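Local coordinates for hypothetical protein Atu0492 (Agrobacterium tumefaciens, PDB 2GMY) that is of unknown function but, as an AhpD-like member of the carboxymuconolactone decarboxylase family, may take part in antioxidant defence, at residues R41-N46 against V92-K97; S65-I69 against V80-E85; A87-W91 against A107-L111. All coordinates share one frame; numbering follows the deposited sequence.

Contact 1 of 3, residues R41-N46 against V92-K97; sequences RASIIN and VDAVTK
The guanidinium group of Arg-41 presents its edge to the carboxylate of Asp-93, while CG1 of Ile-45, one turn on in the same helix, lies over one of its faces near the rim. The salt bridge is side-on, NE and NH2 each taking a different oxygen. Arg-41 NE gives a nearly straight bond (178°) to Asp-93 OD1 at 2.7 Å, almost in the guanidinium plane. The second bond, from Arg-41 NH2 to Asp-93 OD2 at 3.0 Å, is more bent and enters from above the carboxylate, and the two planes are turned 36° apart. The bend at chi2 of Arg-41 (60°) turns the chain across to the aspartate, and its CG rests on Val-92 CG1. Further along, methyl groups pack across the interface: Ile-45 CG2 and Thr-96 CG2 meet tip to tip, 3.6 Å apart. Small Ala-42 allows close approach, its CB 3.6 Å from Thr-96 OG1. That buried hydroxyl donates to Val-92 O and also bonds Asn-131 ND2, while Asn-131 OD1 takes Asn-46 ND2. A water bridges Asn-46 OD1 and Thr-96 O. Asp-93 OD2 has a further partner in Trp-75 NE1, which should help fix the carboxylate. The contact joins the C-terminal ends of helices 32-45 and 83-96, with helix 117-139, which carries Asn-131, packed against Ala-42 and Thr-96, and Arg-135 of the second subunit bonded to Thr-96 O.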
ATOM      1  N   ARG A  41      -6.781 -19.636  -5.622  1.00 10.91           N
ATOM      2  CA  ARG A  41      -6.119 -18.619  -4.787  1.00 10.89           C
ATOM      3  C   ARG A  41      -5.738 -17.361  -5.571  1.00 10.86           C
ATOM      4  O   ARG A  41      -6.039 -16.240  -5.127  1.00 11.12           O
ATOM      5  CB  ARG A  41      -4.900 -19.193  -4.053  1.00 11.03           C
ATOM      6  CG  ARG A  41      -4.164 -18.168  -3.189  1.00 11.50           C
ATOM      7  CD  ARG A  41      -5.037 -17.562  -2.087  1.00 11.92           C
ATOM      8  NE  ARG A  41      -4.280 -16.481  -1.449  1.00 12.65           N
ATOM      9  CZ  ARG A  41      -4.809 -15.580  -0.630  1.00 13.67           C
ATOM     10  NH1 ARG A  41      -6.108 -15.636  -0.308  1.00 13.59           N
ATOM     11  NH2 ARG A  41      -4.028 -14.628  -0.124  1.00 13.65           N
ATOM     12  N   ALA A  42      -5.120 -17.533  -6.744  1.00 10.31           N
ATOM     13  CA  ALA A  42      -4.726 -16.375  -7.553  1.00 10.42           C
ATOM     14  C   ALA A  42      -5.954 -15.563  -7.958  1.00 10.08           C
ATOM     15  O   ALA A  42      -5.931 -14.327  -7.946  1.00 11.26           O
ATOM     16  CB  ALA A  42      -3.915 -16.809  -8.776  1.00 11.47           C
ATOM     17  N   SER A  43      -7.032 -16.270  -8.308  1.00 10.24           N
ATOM     18  CA  SER A  43      -8.271 -15.587  -8.693  1.00 10.95           C
ATOM     19  C   SER A  43      -8.861 -14.745  -7.555  1.00 11.54           C
ATOM     20  O   SER A  43      -9.350 -13.634  -7.788  1.00 11.55           O
ATOM     21  CB  SER A  43      -9.298 -16.598  -9.210  1.00 11.09           C
ATOM     22  OG  SER A  43      -8.800 -17.239 -10.373  1.00 11.94           O
ATOM     23  N   ILE A  44      -8.800 -15.264  -6.330  1.00 11.32           N
ATOM     24  CA  ILE A  44      -9.256 -14.497  -5.175  1.00 11.67           C
ATOM     25  C   ILE A  44      -8.391 -13.229  -5.029  1.00 11.60           C
ATOM     26  O   ILE A  44      -8.916 -12.111  -4.882  1.00 12.13           O
ATOM     27  CB  ILE A  44      -9.233 -15.340  -3.903  1.00 11.99           C
ATOM     28  CG1 ILE A  44     -10.314 -16.424  -3.977  1.00 11.84           C
ATOM     29  CG2 ILE A  44      -9.479 -14.472  -2.671  1.00 11.22           C
ATOM     30  CD1 ILE A  44     -10.125 -17.556  -2.953  1.00 14.21           C
ATOM     31  N   ILE A  45      -7.073 -13.391  -5.081  1.00 11.44           N
ATOM     32  CA  ILE A  45      -6.181 -12.235  -4.910  1.00 11.27           C
ATOM     33  C   ILE A  45      -6.498 -11.167  -5.938  1.00 11.73           C
ATOM     34  O   ILE A  45      -6.556  -9.960  -5.629  1.00 11.79           O
ATOM     35  CB  ILE A  45      -4.712 -12.656  -5.046  1.00 11.25           C
ATOM     36  CG1 ILE A  45      -4.326 -13.572  -3.883  1.00 11.64           C
ATOM     37  CG2 ILE A  45      -3.804 -11.431  -5.107  1.00 11.90           C
ATOM     38  CD1 ILE A  45      -2.964 -14.216  -4.042  1.00 13.32           C
ATOM     39  N   ASN A  46      -6.694 -11.620  -7.175  1.00 10.54           N
ATOM     40  CA  ASN A  46      -6.905 -10.702  -8.292  1.00 11.06           C
ATOM     41  C   ASN A  46      -8.323 -10.149  -8.403  1.00 11.11           C
ATOM     42  O   ASN A  46      -8.589  -9.364  -9.308  1.00 12.10           O
ATOM     43  CB  ASN A  46      -6.484 -11.346  -9.600  1.00 11.45           C
ATOM     44  CG  ASN A  46      -4.986 -11.441  -9.730  1.00 11.61           C
ATOM     45  OD1 ASN A  46      -4.247 -10.603  -9.192  1.00 11.09           O
ATOM     46  ND2 ASN A  46      -4.526 -12.467 -10.433  1.00 12.66           N
ATOM     47  N   VAL A  92       2.082 -18.970  -4.534  1.00  9.54           N
ATOM     48  CA  VAL A  92       1.002 -18.365  -5.318  1.00  9.90           C
ATOM     49  C   VAL A  92       0.816 -16.893  -4.937  1.00  9.92           C
ATOM     50  O   VAL A  92       0.733 -16.021  -5.809  1.00  9.95           O
ATOM     51  CB  VAL A  92      -0.313 -19.147  -5.174  1.00 10.49           C
ATOM     52  CG1 VAL A  92      -1.472 -18.403  -5.842  1.00 10.34           C
ATOM     53  CG2 VAL A  92      -0.154 -20.533  -5.775  1.00 11.63           C
ATOM     54  N   ASP A  93       0.759 -16.620  -3.636  1.00 10.05           N
ATOM     55  CA  ASP A  93       0.611 -15.247  -3.163  1.00 10.52           C
ATOM     56  C   ASP A  93       1.786 -14.357  -3.608  1.00 10.70           C
ATOM     57  O   ASP A  93       1.568 -13.277  -4.181  1.00 11.36           O
ATOM     58  CB  ASP A  93       0.493 -15.243  -1.639  1.00 11.09           C
ATOM     59  CG  ASP A  93      -0.857 -15.750  -1.158  1.00 13.09           C
ATOM     60  OD1 ASP A  93      -1.600 -16.358  -1.956  1.00 14.07           O
ATOM     61  OD2 ASP A  93      -1.169 -15.531   0.033  1.00 16.77           O
ATOM     62  N   ALA A  94       3.014 -14.815  -3.363  1.00 10.79           N
ATOM     63  CA  ALA A  94       4.204 -13.992  -3.644  1.00 10.92           C
ATOM     64  C   ALA A  94       4.330 -13.663  -5.128  1.00 11.09           C
ATOM     65  O   ALA A  94       4.667 -12.531  -5.515  1.00 12.18           O
ATOM     66  CB  ALA A  94       5.480 -14.695  -3.137  1.00 11.64           C
ATOM     67  N   VAL A  95       4.029 -14.660  -5.964  1.00 10.80           N
ATOM     68  CA  VAL A  95       4.203 -14.535  -7.412  1.00 10.79           C
ATOM     69  C   VAL A  95       3.028 -13.786  -8.030  1.00 10.40           C
ATOM     70  O   VAL A  95       3.196 -13.003  -8.955  1.00 10.55           O
ATOM     71  CB  VAL A  95       4.423 -15.915  -8.066  1.00 10.70           C
ATOM     72  CG1 VAL A  95       4.500 -15.813  -9.585  1.00 12.22           C
ATOM     73  CG2 VAL A  95       5.713 -16.525  -7.544  1.00 12.14           C
ATOM     74  N   THR A  96       1.823 -14.014  -7.513  1.00 10.50           N
ATOM     75  CA  THR A  96       0.675 -13.241  -8.002  1.00 11.18           C
ATOM     76  C   THR A  96       0.887 -11.740  -7.736  1.00 11.83           C
ATOM     77  O   THR A  96       0.528 -10.900  -8.550  1.00 11.70           O
ATOM     78  CB  THR A  96      -0.639 -13.764  -7.401  1.00 11.61           C
ATOM     79  OG1 THR A  96      -0.870 -15.087  -7.903  1.00 12.30           O
ATOM     80  CG2 THR A  96      -1.810 -12.890  -7.780  1.00 12.57           C
ATOM     81  N   LYS A  97       1.499 -11.437  -6.597  1.00 12.16           N
ATOM     82  CA  LYS A  97       1.797 -10.054  -6.230  1.00 14.46           C
ATOM     83  C   LYS A  97       3.276  -9.736  -6.441  1.00 13.77           C
ATOM     84  O   LYS A  97       3.907  -9.072  -5.609  1.00 13.51           O
ATOM     85  CB  LYS A  97       1.391  -9.775  -4.781  1.00 14.53           C
ATOM     86  CG  LYS A  97      -0.109  -9.915  -4.533  1.00 16.58           C
ATOM     87  CD  LYS A  97      -0.458  -9.631  -3.064  1.00 19.50           C
ATOM     88  CE  LYS A  97       0.231 -10.611  -2.119  1.00 24.73           C
ATOM     89  NZ  LYS A  97      -0.331 -11.981  -2.257  1.00 27.99           N
TER
HETATM   90  O   HOH W   1      -1.753  -9.794  -9.725  1.00 12.33           O

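Contact 2 of 3, residues S65-I69 against V80-E85; sequences SEQWI and VYTEQE
Trp-68 lies with one face of its indole under the edge of Tyr-81, whose CE1 comes 3.7 Å from Trp-68 CD1. This is an edge-to-face pair, the phenol ring and the five-membered ring inclined at 62°. The tyrosine reaches past the indole to the backbone, and its OH donates to Trp-68 O at 2.6 Å; a phenol suits this place because it offers both a ring edge and a terminal donor. With CG anti to the backbone N (chi1 -171°), the indole of Trp-68 extends toward helix 83-96, where NE1 bonds Glu-85 OE2 at 2.9 Å. The donor direction lies in the indole plane, but the oxygen is approached from above the carboxylate. Glu-85 OE1 meanwhile accepts from Thr-82 N, and Thr-82 OG1 accepts from Glu-85 N at 3.0 Å. This capping box starts helix 83-96 and holds the carboxylate that receives the indole. Ser-65 OG caps the other helix by accepting from Trp-68 N. Val-80 CG1 packs over the centre of the neighbouring Tyr-81 ring, and its CG2 faces the start of helix 66-70. The contact thus ties the starts of helices 66-70 and 83-96 together, with Leu-37 of helix 32-45 touching both Trp-68 and Glu-85, and Ser-59 of helix 49-61 also against the indole.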
ATOM      1  N   SER A  65     -13.079 -30.319  -0.079  1.00 16.33           N
ATOM      2  CA  SER A  65     -14.122 -29.963   0.893  1.00 16.68           C
ATOM      3  C   SER A  65     -14.587 -28.507   0.766  1.00 16.64           C
ATOM      4  O   SER A  65     -13.864 -27.647   0.251  1.00 15.95           O
ATOM      5  CB  SER A  65     -13.636 -30.233   2.313  1.00 17.13           C
ATOM      6  OG  SER A  65     -12.685 -29.260   2.719  1.00 17.43           O
ATOM      7  N   GLU A  66     -15.782 -28.217   1.266  1.00 16.56           N
ATOM      8  CA  GLU A  66     -16.248 -26.821   1.262  1.00 16.78           C
ATOM      9  C   GLU A  66     -15.343 -25.936   2.128  1.00 16.73           C
ATOM     10  O   GLU A  66     -15.177 -24.751   1.838  1.00 16.28           O
ATOM     11  CB  GLU A  66     -17.723 -26.693   1.664  1.00 17.30           C
ATOM     12  CG  GLU A  66     -18.692 -27.447   0.734  1.00 19.16           C
ATOM     13  CD  GLU A  66     -18.590 -27.012  -0.727  1.00 22.13           C
ATOM     14  OE1 GLU A  66     -18.480 -25.795  -0.990  1.00 22.91           O
ATOM     15  OE2 GLU A  66     -18.637 -27.883  -1.619  1.00 23.86           O
ATOM     16  N   GLN A  67     -14.751 -26.514   3.171  1.00 16.44           N
ATOM     17  CA  GLN A  67     -13.837 -25.774   4.031  1.00 17.02           C
ATOM     18  C   GLN A  67     -12.571 -25.408   3.254  1.00 16.36           C
ATOM     19  O   GLN A  67     -12.117 -24.267   3.283  1.00 16.15           O
ATOM     20  CB  GLN A  67     -13.478 -26.631   5.229  1.00 17.74           C
ATOM     21  CG  GLN A  67     -13.182 -25.862   6.465  1.00 21.03           C
ATOM     22  CD  GLN A  67     -13.101 -26.750   7.690  1.00 24.00           C
ATOM     23  OE1 GLN A  67     -12.601 -27.883   7.629  1.00 26.14           O
ATOM     24  NE2 GLN A  67     -13.584 -26.240   8.808  1.00 22.52           N
ATOM     25  N   TRP A  68     -12.009 -26.386   2.556  1.00 15.34           N
ATOM     26  CA  TRP A  68     -10.823 -26.161   1.725  1.00 15.05           C
ATOM     27  C   TRP A  68     -11.076 -25.033   0.726  1.00 14.57           C
ATOM     28  O   TRP A  68     -10.210 -24.181   0.489  1.00 14.27           O
ATOM     29  CB  TRP A  68     -10.500 -27.449   0.980  1.00 15.73           C
ATOM     30  CG  TRP A  68      -9.201 -27.509   0.224  1.00 14.93           C
ATOM     31  CD1 TRP A  68      -8.028 -28.051   0.663  1.00 15.56           C
ATOM     32  CD2 TRP A  68      -8.967 -27.088  -1.127  1.00 14.16           C
ATOM     33  NE1 TRP A  68      -7.073 -27.978  -0.325  1.00 14.88           N
ATOM     34  CE2 TRP A  68      -7.623 -27.395  -1.434  1.00 15.47           C
ATOM     35  CE3 TRP A  68      -9.767 -26.479  -2.110  1.00 14.42           C
ATOM     36  CZ2 TRP A  68      -7.055 -27.121  -2.678  1.00 16.86           C
ATOM     37  CZ3 TRP A  68      -9.197 -26.198  -3.359  1.00 15.34           C
ATOM     38  CH2 TRP A  68      -7.851 -26.519  -3.627  1.00 15.64           C
ATOM     39  N   ILE A  69     -12.263 -25.049   0.127  1.00 13.54           N
ATOM     40  CA  ILE A  69     -12.680 -24.037  -0.860  1.00 13.76           C
ATOM     41  C   ILE A  69     -12.913 -22.662  -0.211  1.00 14.13           C
ATOM     42  O   ILE A  69     -12.341 -21.649  -0.644  1.00 13.80           O
ATOM     43  CB  ILE A  69     -13.960 -24.510  -1.583  1.00 13.81           C
ATOM     44  CG1 ILE A  69     -13.657 -25.745  -2.444  1.00 14.57           C
ATOM     45  CG2 ILE A  69     -14.579 -23.387  -2.417  1.00 14.87           C
ATOM     46  CD1 ILE A  69     -14.939 -26.396  -3.026  1.00 13.97           C
ATOM     47  N   VAL A  80      -6.802 -25.964   7.905  1.00 16.56           N
ATOM     48  CA  VAL A  80      -7.252 -26.975   6.934  1.00 17.31           C
ATOM     49  C   VAL A  80      -6.147 -27.431   5.960  1.00 16.81           C
ATOM     50  O   VAL A  80      -6.111 -28.601   5.566  1.00 17.50           O
ATOM     51  CB  VAL A  80      -8.569 -26.567   6.197  1.00 18.04           C
ATOM     52  CG1 VAL A  80      -8.347 -25.434   5.268  1.00 19.08           C
ATOM     53  CG2 VAL A  80      -9.151 -27.749   5.425  1.00 19.86           C
ATOM     54  N   TYR A  81      -5.231 -26.528   5.616  1.00 16.06           N
ATOM     55  CA  TYR A  81      -4.197 -26.813   4.603  1.00 15.50           C
ATOM     56  C   TYR A  81      -2.992 -27.583   5.133  1.00 15.36           C
ATOM     57  O   TYR A  81      -2.495 -27.305   6.232  1.00 16.55           O
ATOM     58  CB  TYR A  81      -3.771 -25.512   3.888  1.00 14.63           C
ATOM     59  CG  TYR A  81      -5.001 -24.822   3.366  1.00 14.03           C
ATOM     60  CD1 TYR A  81      -5.712 -25.345   2.278  1.00 11.48           C
ATOM     61  CD2 TYR A  81      -5.517 -23.704   4.015  1.00 13.44           C
ATOM     62  CE1 TYR A  81      -6.893 -24.749   1.837  1.00 11.89           C
ATOM     63  CE2 TYR A  81      -6.682 -23.085   3.576  1.00 13.32           C
ATOM     64  CZ  TYR A  81      -7.368 -23.622   2.489  1.00 12.50           C
ATOM     65  OH  TYR A  81      -8.525 -23.027   2.058  1.00 15.13           O
ATOM     66  N   THR A  82      -2.521 -28.542   4.340  1.00 15.33           N
ATOM     67  CA  THR A  82      -1.313 -29.296   4.667  1.00 15.21           C
ATOM     68  C   THR A  82      -0.072 -28.401   4.567  1.00 15.66           C
ATOM     69  O   THR A  82      -0.121 -27.328   3.959  1.00 15.03           O
ATOM     70  CB  THR A  82      -1.123 -30.480   3.702  1.00 15.26           C
ATOM     71  OG1 THR A  82      -0.743 -29.986   2.416  1.00 14.84           O
ATOM     72  CG2 THR A  82      -2.419 -31.304   3.569  1.00 15.42           C
ATOM     73  N   GLU A  83       1.057 -28.839   5.125  1.00 15.72           N
ATOM     74  CA  GLU A  83       2.268 -28.026   5.028  1.00 16.26           C
ATOM     75  C   GLU A  83       2.678 -27.823   3.565  1.00 15.52           C
ATOM     76  O   GLU A  83       3.104 -26.739   3.180  1.00 15.74           O
ATOM     77  CB  GLU A  83       3.419 -28.610   5.856  1.00 17.56           C
ATOM     78  CG  GLU A  83       3.173 -28.486   7.370  1.00 21.28           C
ATOM     79  CD  GLU A  83       2.829 -27.055   7.815  1.00 26.97           C
ATOM     80  OE1 GLU A  83       3.611 -26.123   7.510  1.00 30.17           O
ATOM     81  OE2 GLU A  83       1.777 -26.855   8.480  1.00 29.41           O
ATOM     82  N   GLN A  84       2.505 -28.859   2.754  1.00 15.15           N
ATOM     83  CA  GLN A  84       2.788 -28.751   1.327  1.00 14.53           C
ATOM     84  C   GLN A  84       1.877 -27.717   0.661  1.00 14.01           C
ATOM     85  O   GLN A  84       2.350 -26.878  -0.106  1.00 14.19           O
ATOM     86  CB  GLN A  84       2.601 -30.095   0.641  1.00 14.76           C
ATOM     87  CG  GLN A  84       2.947 -30.060  -0.833  1.00 16.56           C
ATOM     88  CD  GLN A  84       2.904 -31.435  -1.467  1.00 18.60           C
ATOM     89  OE1 GLN A  84       2.053 -32.261  -1.129  1.00 19.09           O
ATOM     90  NE2 GLN A  84       3.805 -31.674  -2.426  1.00 20.01           N
ATOM     91  N   GLU A  85       0.576 -27.788   0.947  1.00 12.65           N
ATOM     92  CA  GLU A  85      -0.373 -26.785   0.416  1.00 11.85           C
ATOM     93  C   GLU A  85       0.000 -25.372   0.872  1.00 12.18           C
ATOM     94  O   GLU A  85      -0.066 -24.414   0.076  1.00 12.18           O
ATOM     95  CB  GLU A  85      -1.810 -27.101   0.833  1.00 11.81           C
ATOM     96  CG  GLU A  85      -2.349 -28.324   0.125  1.00 12.96           C
ATOM     97  CD  GLU A  85      -3.713 -28.770   0.629  1.00 15.07           C
ATOM     98  OE1 GLU A  85      -3.993 -28.633   1.841  1.00 16.67           O
ATOM     99  OE2 GLU A  85      -4.501 -29.272  -0.197  1.00 16.31           O
TER

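Contact 3 of 3, residues A87-W91 against A107-L111; sequences ALLGW and AFETL
Ala-107 faces Trp-91, Ala-107 CB lying 4.2 Å from Trp-91 CE3, and a small residue here lets the two helices come close. Its carbonyl oxygen is also tied across the interface: a water donates to Ala-107 O at 2.7 Å and to Ala-87 O at 2.8 Å, a polar bridge between two backbones that share no direct hydrogen bond. Next comes Phe-108, whose ring lies alongside the indole with both side chains pointing the same way. CD1 of Phe-108 is 3.6 Å from Trp-91 CH2, and the planes are inclined at 52°, an oblique contact. The CB of Phe-108 adds to this by resting against CZ3 of the same tryptophan. Segments 87-91 and 107-111 run roughly antiparallel, their axes at 148° and 8.4 Å apart at closest, a close helix-helix packing within this all-helical AhpD-like fold, where helix 105-114 packs against the middle of helix 83-96. Gly-90 brings only backbone to this interface, its O near Ala-107 CB. At Thr-110 the contact passes to the other end of segment 87-91: Thr-110 CG2 and Ala-87 CB touch at 3.7 Å, while the threonine hydroxyl turns back to Asp-106 O. Leu-111 closes the sequence. With CG anti to the backbone N, its branched end reaches over the indole, and Leu-111 CD2 sits 3.5 Å from the centroid of the Trp-91 five-membered ring, only 8° off the normal, a CH-pi contact. Its other methyl, CD1, meets Leu-88 CD1. The indole NE1 bonds Thr-124 on helix 117-139.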
ATOM      1  N   ALA A  87       2.973 -24.287   1.568  1.00 12.37           N
ATOM      2  CA  ALA A  87       4.171 -23.903   0.838  1.00 13.04           C
ATOM      3  C   ALA A  87       3.765 -23.382  -0.536  1.00 12.66           C
ATOM      4  O   ALA A  87       4.238 -22.347  -0.997  1.00 13.21           O
ATOM      5  CB  ALA A  87       5.086 -25.094   0.707  1.00 13.61           C
ATOM      6  N   LEU A  88       2.859 -24.099  -1.185  1.00 12.37           N
ATOM      7  CA  LEU A  88       2.378 -23.696  -2.497  1.00 12.13           C
ATOM      8  C   LEU A  88       1.623 -22.362  -2.422  1.00 11.91           C
ATOM      9  O   LEU A  88       1.884 -21.463  -3.208  1.00 12.57           O
ATOM     10  CB  LEU A  88       1.485 -24.797  -3.080  1.00 12.04           C
ATOM     11  CG  LEU A  88       0.880 -24.567  -4.466  1.00 13.07           C
ATOM     12  CD1 LEU A  88       1.933 -24.147  -5.494  1.00 15.08           C
ATOM     13  CD2 LEU A  88       0.129 -25.825  -4.923  1.00 13.34           C
ATOM     14  N   LEU A  89       0.715 -22.234  -1.453  1.00 11.38           N
ATOM     15  CA  LEU A  89      -0.066 -20.992  -1.272  1.00 11.35           C
ATOM     16  C   LEU A  89       0.841 -19.769  -1.077  1.00 11.41           C
ATOM     17  O   LEU A  89       0.600 -18.704  -1.656  1.00 11.77           O
ATOM     18  CB  LEU A  89      -1.033 -21.141  -0.096  1.00 11.85           C
ATOM     19  CG  LEU A  89      -2.260 -21.997  -0.408  1.00 11.84           C
ATOM     20  CD1 LEU A  89      -2.877 -22.575   0.858  1.00 12.50           C
ATOM     21  CD2 LEU A  89      -3.296 -21.203  -1.222  1.00 12.05           C
ATOM     22  N   GLY A  90       1.896 -19.924  -0.278  1.00 11.73           N
ATOM     23  CA  GLY A  90       2.861 -18.825  -0.080  1.00 11.70           C
ATOM     24  C   GLY A  90       3.460 -18.346  -1.394  1.00 11.64           C
ATOM     25  O   GLY A  90       3.659 -17.131  -1.612  1.00 10.99           O
ATOM     26  N   TRP A  91       3.728 -19.299  -2.289  1.00 10.64           N
ATOM     27  CA  TRP A  91       4.321 -18.981  -3.583  1.00 10.61           C
ATOM     28  C   TRP A  91       3.281 -18.391  -4.525  1.00  9.91           C
ATOM     29  O   TRP A  91       3.562 -17.417  -5.248  1.00 10.57           O
ATOM     30  CB  TRP A  91       4.932 -20.233  -4.189  1.00 10.41           C
ATOM     31  CG  TRP A  91       5.776 -20.012  -5.405  1.00  9.90           C
ATOM     32  CD1 TRP A  91       5.555 -20.527  -6.658  1.00 11.18           C
ATOM     33  CD2 TRP A  91       6.998 -19.259  -5.497  1.00 10.83           C
ATOM     34  NE1 TRP A  91       6.557 -20.149  -7.516  1.00 11.35           N
ATOM     35  CE2 TRP A  91       7.454 -19.368  -6.836  1.00 10.53           C
ATOM     36  CE3 TRP A  91       7.748 -18.510  -4.587  1.00 10.09           C
ATOM     37  CZ2 TRP A  91       8.629 -18.745  -7.284  1.00 11.20           C
ATOM     38  CZ3 TRP A  91       8.931 -17.894  -5.036  1.00 10.29           C
ATOM     39  CH2 TRP A  91       9.352 -18.026  -6.371  1.00 11.16           C
ATOM     40  N   ALA A 107       9.782 -17.508   0.857  1.00 15.94           N
ATOM     41  CA  ALA A 107       8.708 -18.158   0.104  1.00 15.50           C
ATOM     42  C   ALA A 107       9.235 -19.212  -0.884  1.00 14.83           C
ATOM     43  O   ALA A 107       8.652 -20.296  -1.027  1.00 14.60           O
ATOM     44  CB  ALA A 107       7.866 -17.113  -0.626  1.00 15.55           C
ATOM     45  N   PHE A 108      10.344 -18.905  -1.550  1.00 14.41           N
ATOM     46  CA  PHE A 108      10.915 -19.854  -2.493  1.00 14.46           C
ATOM     47  C   PHE A 108      11.506 -21.070  -1.764  1.00 14.80           C
ATOM     48  O   PHE A 108      11.339 -22.211  -2.213  1.00 15.03           O
ATOM     49  CB  PHE A 108      11.977 -19.184  -3.366  1.00 14.93           C
ATOM     50  CG  PHE A 108      12.549 -20.101  -4.400  1.00 14.13           C
ATOM     51  CD1 PHE A 108      11.760 -20.565  -5.446  1.00 16.81           C
ATOM     52  CD2 PHE A 108      13.867 -20.551  -4.294  1.00 15.62           C
ATOM     53  CE1 PHE A 108      12.276 -21.440  -6.404  1.00 16.61           C
ATOM     54  CE2 PHE A 108      14.399 -21.418  -5.251  1.00 16.57           C
ATOM     55  CZ  PHE A 108      13.598 -21.878  -6.300  1.00 16.30           C
ATOM     56  N   GLU A 109      12.188 -20.824  -0.640  1.00 14.89           N
ATOM     57  CA  GLU A 109      12.805 -21.901   0.148  1.00 16.07           C
ATOM     58  C   GLU A 109      11.756 -22.904   0.647  1.00 15.08           C
ATOM     59  O   GLU A 109      11.951 -24.125   0.598  1.00 14.95           O
ATOM     60  CB  GLU A 109      13.573 -21.310   1.340  1.00 15.61           C
ATOM     61  CG  GLU A 109      14.285 -22.349   2.185  1.00 20.18           C
ATOM     62  CD  GLU A 109      14.952 -21.774   3.427  1.00 20.61           C
ATOM     63  OE1 GLU A 109      14.572 -20.666   3.884  1.00 28.83           O
ATOM     64  OE2 GLU A 109      15.848 -22.455   3.964  1.00 26.95           O
ATOM     65  N   THR A 110      10.649 -22.371   1.151  1.00 14.23           N
ATOM     66  CA  THR A 110       9.562 -23.201   1.657  1.00 14.44           C
ATOM     67  C   THR A 110       8.956 -24.028   0.517  1.00 13.81           C
ATOM     68  O   THR A 110       8.656 -25.213   0.678  1.00 13.85           O
ATOM     69  CB  THR A 110       8.525 -22.304   2.345  1.00 14.73           C
ATOM     70  OG1 THR A 110       9.171 -21.612   3.431  1.00 15.78           O
ATOM     71  CG2 THR A 110       7.351 -23.100   2.870  1.00 16.38           C
ATOM     72  N   LEU A 111       8.801 -23.406  -0.648  1.00 12.89           N
ATOM     73  CA  LEU A 111       8.313 -24.126  -1.823  1.00 13.28           C
ATOM     74  C   LEU A 111       9.257 -25.268  -2.206  1.00 13.24           C
ATOM     75  O   LEU A 111       8.814 -26.401  -2.455  1.00 13.03           O
ATOM     76  CB  LEU A 111       8.119 -23.155  -2.991  1.00 12.51           C
ATOM     77  CG  LEU A 111       7.538 -23.781  -4.268  1.00 13.06           C
ATOM     78  CD1 LEU A 111       6.047 -24.039  -4.144  1.00 14.37           C
ATOM     79  CD2 LEU A 111       7.858 -22.905  -5.472  1.00 13.41           C
TER
HETATM   80  O   HOH W   2       6.132 -20.577   0.022  1.00 15.57           O

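From the N terminus, helix 32-45 supplies the first half of contact 1, whose loop closes only when helix 83-96 ends. Within that span helix 66-70 and the start of helix 83-96 form contact 2, a short closure that lies wholly between the two segments of contact 1. Contact 3 follows it in series, opening on helix 83-96 and closing on helix 105-114; it crosses contact 1, since their segments alternate along the chain. Helix 83-96 therefore serves all three: its start serves contact 2, its middle contact 3 and its end contact 1. Leu-89 knits them together, its CD2 packing on Arg-41 of contact 1 and its CD1 on Tyr-81 of contact 2.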